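Local coordinates for putative methyl-accepting chemotaxis signal transduction protein (Campylobacter jejuni, PDB 6W3R) that probably senses amino acids as a chemoreceptor, its PDC (Cache-type) sensor domain holding a branched, isoleucine-like ligand, at residues Ala78-Leu83 with Gly158-Ser163. Sequence-based numbering, arbitrary orientation.
With I2M (3-methyl-L-alloisoleucine), chain C.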
loop_
_atom_site.group_PDB
_atom_site.type_symbol
_atom_site.label_atom_id
_atom_site.label_comp_id
_atom_site.label_asym_id
_atom_site.label_seq_id
_atom_site.Cartn_x
_atom_site.Cartn_y
_atom_site.Cartn_z
ATOM N N ALA A 78 3.569 10.101 9.085
ATOM C CA ALA A 78 4.142 9.793 7.773
ATOM C C ALA A 78 5.668 9.992 7.804
ATOM O O ALA A 78 6.198 10.702 8.666
ATOM C CB ALA A 78 3.508 10.660 6.692
ATOM N N LEU A 79 6.352 9.362 6.863
ATOM C CA LEU A 79 7.804 9.458 6.787
ATOM C C LEU A 79 8.198 10.777 6.117
ATOM O O LEU A 79 9.069 11.477 6.592
ATOM C CB LEU A 79 8.357 8.254 6.018
ATOM C CG LEU A 79 9.847 8.079 6.235
ATOM C CD1 LEU A 79 10.159 7.674 7.701
ATOM C CD2 LEU A 79 10.380 7.058 5.237
ATOM N N ASN A 80 7.583 11.077 4.980
ATOM C CA ASN A 80 7.842 12.307 4.206
ATOM C C ASN A 80 6.535 12.828 3.642
ATOM O O ASN A 80 5.710 12.003 3.211
ATOM C CB ASN A 80 8.775 12.096 3.000
ATOM C CG ASN A 80 10.149 11.566 3.391
ATOM O OD1 ASN A 80 10.903 12.210 4.125
ATOM N ND2 ASN A 80 10.483 10.377 2.876
ATOM N N VAL A 81 6.343 14.139 3.662
ATOM C CA VAL A 81 5.236 14.810 2.996
ATOM C C VAL A 81 5.848 16.007 2.258
ATOM O O VAL A 81 6.609 16.795 2.816
ATOM C CB VAL A 81 4.183 15.241 4.012
ATOM C CG1 VAL A 81 3.057 15.994 3.360
ATOM C CG2 VAL A 81 3.628 14.070 4.773
ATOM N N TYR A 82 5.468 16.205 1.005
ATOM C CA TYR A 82 6.217 17.079 0.147
ATOM C C TYR A 82 5.439 17.622 -1.009
ATOM O O TYR A 82 4.447 17.015 -1.432
ATOM C CB TYR A 82 7.507 16.372 -0.358
ATOM C CG TYR A 82 7.303 14.976 -0.888
ATOM C CD1 TYR A 82 7.304 13.888 -0.034
ATOM C CD2 TYR A 82 7.213 14.738 -2.229
ATOM C CE1 TYR A 82 7.182 12.572 -0.511
ATOM C CE2 TYR A 82 7.062 13.442 -2.723
ATOM C CZ TYR A 82 7.167 12.346 -1.852
ATOM O OH TYR A 82 7.041 11.071 -2.338
ATOM N N LEU A 83 5.968 18.689 -1.600
ATOM C CA LEU A 83 5.350 19.302 -2.765
ATOM C C LEU A 83 6.388 19.572 -3.827
ATOM O O LEU A 83 7.274 20.377 -3.611
ATOM C CB LEU A 83 4.588 20.581 -2.443
ATOM C CG LEU A 83 3.870 21.293 -3.603
ATOM C CD1 LEU A 83 2.707 20.464 -4.147
ATOM C CD2 LEU A 83 3.369 22.661 -3.138
ATOM N N GLY A 158 3.185 14.713 -2.545
ATOM C CA GLY A 158 3.563 13.335 -2.226
ATOM C C GLY A 158 3.519 13.069 -0.742
ATOM O O GLY A 158 3.869 13.938 0.058
ATOM N N VAL A 159 3.101 11.849 -0.412
ATOM C CA VAL A 159 3.049 11.373 0.968
ATOM C C VAL A 159 3.660 9.962 1.002
ATOM O O VAL A 159 3.214 9.053 0.268
ATOM C CB VAL A 159 1.576 11.282 1.441
ATOM C CG1 VAL A 159 1.516 10.647 2.846
ATOM C CG2 VAL A 159 0.902 12.626 1.421
ATOM N N ASP A 160 4.720 9.768 1.775
ATOM C CA ASP A 160 5.374 8.494 1.889
ATOM C C ASP A 160 4.985 7.858 3.211
ATOM O O ASP A 160 5.281 8.412 4.301
ATOM C CB ASP A 160 6.904 8.680 1.943
ATOM C CG ASP A 160 7.508 9.178 0.650
ATOM O OD1 ASP A 160 6.838 9.242 -0.410
ATOM O OD2 ASP A 160 8.723 9.480 0.622
ATOM N N ILE A 161 4.437 6.657 3.138
ATOM C CA ILE A 161 4.079 5.876 4.289
ATOM C C ILE A 161 4.971 4.605 4.263
ATOM O O ILE A 161 5.041 3.913 3.255
ATOM C CB ILE A 161 2.598 5.458 4.219
ATOM C CG1 ILE A 161 1.652 6.647 4.030
ATOM C CG2 ILE A 161 2.213 4.650 5.452
ATOM C CD1 ILE A 161 1.685 7.612 5.178
ATOM N N PRO A 162 5.589 4.241 5.403
ATOM C CA PRO A 162 6.439 3.048 5.410
ATOM C C PRO A 162 5.604 1.839 5.017
ATOM O O PRO A 162 4.517 1.622 5.589
ATOM C CB PRO A 162 6.862 2.941 6.859
ATOM C CG PRO A 162 6.811 4.344 7.385
ATOM C CD PRO A 162 5.599 4.927 6.710
ATOM N N SER A 163 6.148 1.023 4.107
ATOM C CA SER A 163 5.458 -0.195 3.703
ATOM C C SER A 163 5.353 -1.168 4.864
ATOM O O SER A 163 4.398 -1.952 4.927
ATOM C CB SER A 163 6.113 -0.867 2.491
ATOM O OG SER A 163 7.462 -1.066 2.744
HETATM N N I2M C . 10.486 9.248 -1.451
HETATM C CA I2M C . 10.611 10.221 -2.556
HETATM C CB I2M C . 11.247 11.573 -2.194
HETATM C CG3 I2M C . 10.738 11.906 -0.789
HETATM C CG2 I2M C . 12.781 11.547 -2.210
HETATM C CG1 I2M C . 10.769 12.617 -3.255
HETATM C CD1 I2M C . 11.070 14.091 -2.933
HETATM C C I2M C . 11.512 9.601 -3.635
HETATM O O I2M C . 12.280 8.681 -3.274
HETATM O OXT I2M C . 11.411 9.988 -4.836
#
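V81 and V159 sit side by side as a non-hydrogen-bonded antiparallel pair, V81 CG1 lying 4.4 Å from V159 CG2, and both turn to the sheet face covered by helix 4-49. A78 extends this apolar side, its CB touching I161 CD1 at 3.9 Å. On the other face the contact becomes a binding site, a worked example of one strand pair serving two tasks in a sensor domain of the PDC family, core on one side and ligand pocket on the other.

There the Y82 ring lies folded back over the partner strand: with chi1 at 48°, CG stands between the backbone N and the carbonyl carbon, and the ring lies over G158, whose CA makes a CH-pi contact 3.8 Å from the ring centroid. The opposite ring face receives CG3 of the bound 3-methyl-L-alloisoleucine, while W115 meets the ring edge-to-face. Beneath, the backbones of Y82 and G158 exchange two hydrogen bonds. Further along, D160 N bonds almost straight to N80 O, and L79 N donates to D160 O; L79 and N80 thus both stand opposite D160, a classic beta bulge.

The polar edge centres on the D160 carboxylate, turned 72° from the tyrosine ring. Y82 OH donates to the syn side of OD1 at 2.7 Å, from 29° out of the carboxylate plane, an oxygen that also bonds T142 OG1. OD2 accepts N80 ND2 on its anti side at 3.0 Å and the ligand amino nitrogen, I2M N, at 2.7 Å. D133, W115, Y131 and K113 supply further hydrogen bonds to the ligand. With two partners on each oxygen, the D160 carboxylate can hardly rotate, and the nearby donors probably favour its charged form, which suits it to recognise the ammonium group of an amino acid.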